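Local coordinates for protein ditrans,polycis-undecaprenyl-diphosphate synthase ((2E,6E)-farnesyl-diphosphate specific) (Acinetobacter baumannii, PDB 6ACS) that probably catalyses the stepwise condensation of eight isopentenyl diphosphates with farnesyl diphosphate, giving the undecaprenyl diphosphate needed for bacterial cell-wall synthesis, at residues L183-G188 against P214-E219; F191-F196 against A204-T209. One frame throughout, in Å; residues are numbered along the deposited sequence. Where two conformers were deposited one is given.

Contact 1: residues L183-G188 against P214-E219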
loop_
_atom_site.group_PDB
_atom_site.type_symbol
_atom_site.label_atom_id
_atom_site.label_comp_id
_atom_site.label_asym_id
_atom_site.label_seq_id
_atom_site.Cartn_x
_atom_site.Cartn_y
_atom_site.Cartn_z
ATOM N N LEU B 183 6.497 -5.734 -8.366
ATOM C CA LEU B 183 6.793 -6.832 -7.458
ATOM C C LEU B 183 7.517 -6.277 -6.248
ATOM O O LEU B 183 8.552 -5.626 -6.402
ATOM C CB LEU B 183 7.679 -7.872 -8.146
ATOM C CG LEU B 183 8.239 -8.972 -7.236
ATOM C CD1 LEU B 183 7.118 -9.852 -6.644
ATOM C CD2 LEU B 183 9.212 -9.842 -8.050
ATOM N N LEU B 184 7.004 -6.562 -5.052
ATOM C CA LEU B 184 7.676 -6.158 -3.823
ATOM C C LEU B 184 8.003 -7.424 -3.048
ATOM O O LEU B 184 7.099 -8.187 -2.709
ATOM C CB LEU B 184 6.806 -5.202 -3.003
ATOM C CG LEU B 184 7.415 -4.616 -1.719
ATOM C CD1 LEU B 184 6.702 -3.294 -1.400
ATOM C CD2 LEU B 184 7.314 -5.579 -0.555
ATOM N N ILE B 185 9.281 -7.612 -2.726
ATOM C CA ILE B 185 9.774 -8.769 -1.979
ATOM C C ILE B 185 10.081 -8.319 -0.566
ATOM O O ILE B 185 10.783 -7.320 -0.376
ATOM C CB ILE B 185 11.050 -9.327 -2.630
ATOM C CG1 ILE B 185 10.742 -9.886 -4.001
ATOM C CG2 ILE B 185 11.751 -10.365 -1.728
ATOM C CD1 ILE B 185 11.993 -10.071 -4.847
ATOM N N ARG B 186 9.625 -9.077 0.420
ATOM C CA ARG B 186 10.071 -8.841 1.785
ATOM C C ARG B 186 10.660 -10.117 2.358
ATOM O O ARG B 186 9.964 -11.134 2.461
ATOM C CB ARG B 186 8.951 -8.357 2.682
ATOM C CG ARG B 186 9.524 -8.227 4.058
ATOM C CD ARG B 186 8.653 -7.582 5.003
ATOM N NE ARG B 186 9.343 -7.509 6.289
ATOM C CZ ARG B 186 9.035 -6.626 7.220
ATOM N NH1 ARG B 186 8.062 -5.767 6.989
ATOM N NH2 ARG B 186 9.682 -6.617 8.377
ATOM N N THR B 187 11.924 -10.042 2.775
ATOM C CA THR B 187 12.604 -11.151 3.419
ATOM C C THR B 187 12.423 -11.047 4.932
ATOM O O THR B 187 11.863 -10.080 5.453
ATOM C CB THR B 187 14.094 -11.157 3.032
ATOM O OG1 THR B 187 14.727 -9.965 3.532
ATOM C CG2 THR B 187 14.238 -11.167 1.518
ATOM N N GLY B 188 12.836 -12.092 5.641
ATOM C CA GLY B 188 12.875 -12.046 7.090
ATOM C C GLY B 188 11.700 -12.682 7.810
ATOM O O GLY B 188 11.774 -12.859 9.030
ATOM N N PRO B 214 20.684 -11.737 4.716
ATOM C CA PRO B 214 22.073 -12.157 4.435
ATOM C C PRO B 214 22.170 -13.486 3.719
ATOM O O PRO B 214 23.193 -13.763 3.079
ATOM C CB PRO B 214 22.719 -12.215 5.825
ATOM C CG PRO B 214 21.902 -11.326 6.669
ATOM C CD PRO B 214 20.498 -11.438 6.149
ATOM N N GLU B 215 21.138 -14.319 3.799
ATOM C CA GLU B 215 21.126 -15.606 3.133
ATOM C C GLU B 215 20.302 -15.586 1.855
ATOM O O GLU B 215 20.093 -16.643 1.255
ATOM C CB GLU B 215 20.594 -16.673 4.088
ATOM C CG GLU B 215 21.601 -17.110 5.120
ATOM C CD GLU B 215 20.944 -17.621 6.382
ATOM O OE1 GLU B 215 19.816 -17.176 6.682
ATOM O OE2 GLU B 215 21.548 -18.472 7.073
ATOM N N PHE B 216 19.817 -14.418 1.431
ATOM C CA PHE B 216 19.012 -14.349 0.220
ATOM C C PHE B 216 19.926 -14.519 -0.988
ATOM O O PHE B 216 20.980 -13.883 -1.069
ATOM C CB PHE B 216 18.261 -13.015 0.160
ATOM C CG PHE B 216 17.163 -12.972 -0.868
ATOM C CD1 PHE B 216 16.021 -13.747 -0.717
ATOM C CD2 PHE B 216 17.266 -12.144 -1.981
ATOM C CE1 PHE B 216 14.999 -13.706 -1.665
ATOM C CE2 PHE B 216 16.243 -12.091 -2.929
ATOM C CZ PHE B 216 15.109 -12.875 -2.768
ATOM N N THR B 217 19.550 -15.407 -1.907
ATOM C CA THR B 217 20.409 -15.760 -3.028
ATOM C C THR B 217 19.754 -15.339 -4.334
ATOM O O THR B 217 18.540 -15.112 -4.400
ATOM C CB THR B 217 20.697 -17.273 -3.079
ATOM O OG1 THR B 217 19.456 -17.983 -3.202
ATOM C CG2 THR B 217 21.410 -17.726 -1.792
ATOM N N VAL B 218 20.580 -15.219 -5.375
ATOM C CA VAL B 218 20.031 -14.954 -6.704
ATOM C C VAL B 218 19.152 -16.113 -7.156
ATOM O O VAL B 218 18.207 -15.914 -7.929
ATOM C CB VAL B 218 21.151 -14.623 -7.716
ATOM C CG1 VAL B 218 21.966 -15.846 -8.086
ATOM C CG2 VAL B 218 20.555 -13.961 -8.962
ATOM N N GLU B 219 19.441 -17.338 -6.702
ATOM C CA GLU B 219 18.540 -18.451 -7.005
ATOM C C GLU B 219 17.151 -18.211 -6.414
ATOM O O GLU B 219 16.127 -18.474 -7.066
ATOM C CB GLU B 219 19.115 -19.765 -6.482
ATOM C CG GLU B 219 20.332 -20.282 -7.266
ATOM C CD GLU B 219 21.638 -19.613 -6.868
ATOM O OE1 GLU B 219 21.684 -18.950 -5.800
ATOM O OE2 GLU B 219 22.620 -19.753 -7.631
#
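The methyl of T187 sits over one face of the F216 ring and makes the closest approach of this small apolar contact. CG2 of T187 comes within 3.9 Å of CD1 of F216, and it stands 3.8 Å above the ring plane, offset toward the rim. From CG2 to the ring centroid is 4.2 Å, along a line 25° off the normal, a CH-pi contact between side chains that cross at about a right angle. Further along the ring, CG2 of I185 reaches CZ of F216 at 4.3 Å, more obliquely. I185 in the strand and T187 just past its end turn the same way, and R186 between them the other. There R186 forms a salt bridge with D18.

The two branches of T187 meet different surroundings. With chi1 at 64°, OG1 lies between the backbone N and the carbonyl carbon and bonds the main-chain O of D18, and more weakly that of I16, while CG2 is left facing the phenylalanine. A chi1 of -166° swings the F216 ring toward T187 and I185. T217, the next residue, caps helix 218-235 through OG1 to E220 N. F221 of that helix packs on both F216 and I185.

The chemistry is thus dispersive toward F216 and the start of the helix and polar toward D18: methyl and hydroxyl of T187 join the F216 packing to the main chain of a predicted catalytic and magnesium-binding residue.

Contact 2: residues F191-F196 against A204-T209. With IPA (isopropyl alcohol), chain G.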
loop_
_atom_site.group_PDB
_atom_site.type_symbol
_atom_site.label_atom_id
_atom_site.label_comp_id
_atom_site.label_asym_id
_atom_site.label_seq_id
_atom_site.Cartn_x
_atom_site.Cartn_y
_atom_site.Cartn_z
ATOM N N PHE B 191 4.950 -10.566 7.471
ATOM C CA PHE B 191 4.046 -10.334 6.350
ATOM C C PHE B 191 3.497 -8.922 6.404
ATOM O O PHE B 191 2.282 -8.726 6.508
ATOM C CB PHE B 191 2.910 -11.346 6.346
ATOM C CG PHE B 191 3.347 -12.743 5.975
ATOM C CD1 PHE B 191 3.996 -13.544 6.890
ATOM C CD2 PHE B 191 3.093 -13.249 4.716
ATOM C CE1 PHE B 191 4.388 -14.834 6.554
ATOM C CE2 PHE B 191 3.490 -14.529 4.373
ATOM C CZ PHE B 191 4.138 -15.318 5.294
ATOM N N ARG B 192 4.388 -7.935 6.390
ATOM C CA ARG B 192 3.999 -6.532 6.421
ATOM C C ARG B 192 4.771 -5.777 5.354
ATOM O O ARG B 192 5.896 -6.147 5.017
ATOM C CB ARG B 192 4.305 -5.878 7.766
ATOM C CG ARG B 192 3.586 -6.470 8.991
ATOM C CD ARG B 192 4.026 -5.697 10.228
ATOM N NE ARG B 192 3.110 -5.875 11.357
ATOM C CZ ARG B 192 3.440 -6.425 12.526
ATOM N NH1 ARG B 192 4.671 -6.875 12.733
ATOM N NH2 ARG B 192 2.527 -6.524 13.495
ATOM N N ILE B 193 4.170 -4.703 4.838
ATOM C CA ILE B 193 4.975 -3.812 4.010
ATOM C C ILE B 193 5.707 -2.771 4.836
ATOM O O ILE B 193 6.627 -2.124 4.308
ATOM C CB ILE B 193 4.153 -3.135 2.897
ATOM C CG1 ILE B 193 2.867 -2.507 3.436
ATOM C CG2 ILE B 193 3.883 -4.135 1.798
ATOM C CD1 ILE B 193 1.955 -2.000 2.324
ATOM N N SER B 194 5.362 -2.627 6.119
ATOM C CA SER B 194 6.104 -1.830 7.098
ATOM C C SER B 194 6.477 -0.447 6.558
ATOM O O SER B 194 7.624 -0.008 6.653
ATOM C CB SER B 194 7.353 -2.571 7.566
ATOM O OG SER B 194 7.002 -3.781 8.217
ATOM N N ASN B 195 5.486 0.250 6.013
ATOM C CA ASN B 195 5.653 1.671 5.709
ATOM C C ASN B 195 6.764 1.898 4.681
ATOM O O ASN B 195 7.530 2.863 4.757
ATOM C CB ASN B 195 5.934 2.464 6.985
ATOM C CG ASN B 195 5.844 3.960 6.766
ATOM O OD1 ASN B 195 5.056 4.429 5.946
ATOM N ND2 ASN B 195 6.679 4.709 7.468
ATOM N N PHE B 196 6.829 1.027 3.682
ATOM C CA PHE B 196 7.789 1.260 2.613
ATOM C C PHE B 196 6.982 1.989 1.539
ATOM O O PHE B 196 6.276 2.944 1.874
ATOM C CB PHE B 196 8.463 -0.079 2.227
ATOM C CG PHE B 196 9.538 0.013 1.149
ATOM C CD1 PHE B 196 10.430 1.065 1.096
ATOM C CD2 PHE B 196 9.733 -1.057 0.292
ATOM C CE1 PHE B 196 11.415 1.116 0.109
ATOM C CE2 PHE B 196 10.745 -1.036 -0.683
ATOM C CZ PHE B 196 11.580 0.048 -0.775
ATOM N N ALA B 204 1.260 -3.707 -6.534
ATOM C CA ALA B 204 2.365 -4.663 -6.594
ATOM C C ALA B 204 1.944 -6.048 -6.117
ATOM O O ALA B 204 1.191 -6.189 -5.143
ATOM C CB ALA B 204 3.539 -4.193 -5.729
ATOM N N GLU B 205 2.441 -7.080 -6.805
ATOM C CA GLU B 205 2.426 -8.412 -6.210
ATOM C C GLU B 205 3.385 -8.426 -5.038
ATOM O O GLU B 205 4.505 -7.933 -5.141
ATOM C CB GLU B 205 2.872 -9.473 -7.216
ATOM C CG GLU B 205 1.866 -9.693 -8.345
ATOM C CD GLU B 205 0.639 -10.449 -7.842
ATOM O OE1 GLU B 205 0.701 -11.023 -6.725
ATOM O OE2 GLU B 205 -0.373 -10.490 -8.566
ATOM N N LEU B 206 2.968 -9.040 -3.941
ATOM C CA LEU B 206 3.742 -9.049 -2.708
ATOM C C LEU B 206 4.283 -10.457 -2.503
ATOM O O LEU B 206 3.518 -11.422 -2.517
ATOM C CB LEU B 206 2.876 -8.620 -1.525
ATOM C CG LEU B 206 2.192 -7.263 -1.744
ATOM C CD1 LEU B 206 1.349 -6.927 -0.541
ATOM C CD2 LEU B 206 3.236 -6.144 -2.009
ATOM N N TYR B 207 5.597 -10.571 -2.345
ATOM C CA TYR B 207 6.260 -11.860 -2.210
ATOM C C TYR B 207 6.972 -11.889 -0.868
ATOM O O TYR B 207 7.876 -11.084 -0.633
ATOM C CB TYR B 207 7.240 -12.074 -3.359
ATOM C CG TYR B 207 7.981 -13.387 -3.277
ATOM C CD1 TYR B 207 7.431 -14.540 -3.825
ATOM C CD2 TYR B 207 9.233 -13.470 -2.673
ATOM C CE1 TYR B 207 8.105 -15.735 -3.773
ATOM C CE2 TYR B 207 9.917 -14.669 -2.617
ATOM C CZ TYR B 207 9.339 -15.796 -3.164
ATOM O OH TYR B 207 9.999 -17.000 -3.117
ATOM N N PHE B 208 6.557 -12.798 0.010
ATOM C CA PHE B 208 7.129 -12.905 1.346
ATOM C C PHE B 208 7.952 -14.183 1.454
ATOM O O PHE B 208 7.535 -15.236 0.965
ATOM C CB PHE B 208 6.015 -12.899 2.388
ATOM C CG PHE B 208 5.211 -11.621 2.392
ATOM C CD1 PHE B 208 5.709 -10.491 2.996
ATOM C CD2 PHE B 208 3.991 -11.548 1.733
ATOM C CE1 PHE B 208 4.982 -9.287 2.990
ATOM C CE2 PHE B 208 3.263 -10.351 1.719
ATOM C CZ PHE B 208 3.757 -9.234 2.345
ATOM N N THR B 209 9.118 -14.089 2.095
ATOM C CA THR B 209 9.949 -15.266 2.330
ATOM C C THR B 209 10.501 -15.243 3.744
ATOM O O THR B 209 10.838 -14.179 4.268
ATOM C CB THR B 209 11.102 -15.362 1.312
ATOM O OG1 THR B 209 11.928 -16.483 1.639
ATOM C CG2 THR B 209 11.968 -14.087 1.278
HETATM C C1 IPA G . 5.694 -19.063 -3.672
HETATM C C2 IPA G . 6.299 -18.917 -2.283
HETATM C C3 IPA G . 5.810 -17.622 -1.643
HETATM O O2 IPA G . 7.706 -18.908 -2.393
#
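L206 is the first residue of strand 205-208 to meet the loop 191-196, its CD2 lying 4.4 Å from CG2 of I193. That approach is loose and somewhat doubtful, since I193 was modelled in two conformers.

Y207 points to the other side of the strand, its CG anti to the backbone N (chi1 179°). Its OH accepts a hydrogen bond of 3.1 Å from O2 of an isopropyl alcohol, probably left from crystallisation, which H223 of helix 218-235 also binds.

F208 returns to the loop side and has the largest share of the buried surface. One face of its ring is covered by F191: CD2 of F191 lies 3.5 Å from CG of F208, and CE2 of F191 reaches the F208 CB at 3.6 Å. The two planes are turned by 40° with centroids 4.9 Å apart, an oblique pair. Over the same face, CA of F191 approaches the F208 centroid to 4.0 Å in a CH-pi contact. Farther along the ring, the backbone N of R192 comes within 3.7 Å of CE1 of F208, while R192 O lies at the ring edge, in its plane, and accepts a bond from R186 NH1.

Beyond this pair stands the second subunit: its R231 makes a cation-pi contact with F191, and its E205 a salt bridge with R192, whose NH1 also pairs with D190.

The loop therefore meets strand 205-208, outermost in the sheet of this subunit, mainly through aromatic and aliphatic surface, with no hydrogen bond across. R192 is engaged by D190, R186 and the dimer partner, and S194 by R186. R192, I193 and S194 are predicted to bind substrate, and E205 is a predicted magnesium ligand.

From the N-terminal side, the chain leaves strand 183-186, runs through a helix-free loop to strand 205-208, its parallel neighbour and outermost on that side within this subunit, and then enters helix 218-235. Contact 1 closes the longer loop, bringing the residues that lead into that helix back against the end of strand 183-186. Contact 2 lies wholly within this span and folds the connecting loop onto strand 205-208, so the two nest and do not cross. They are stitched together directly: L184 O probably bonds Y207 N (2.8 Å), and R186 NH1 probably bonds S194 OG (2.6 Å). Together they join helix, predicted substrate loop and the outer strands.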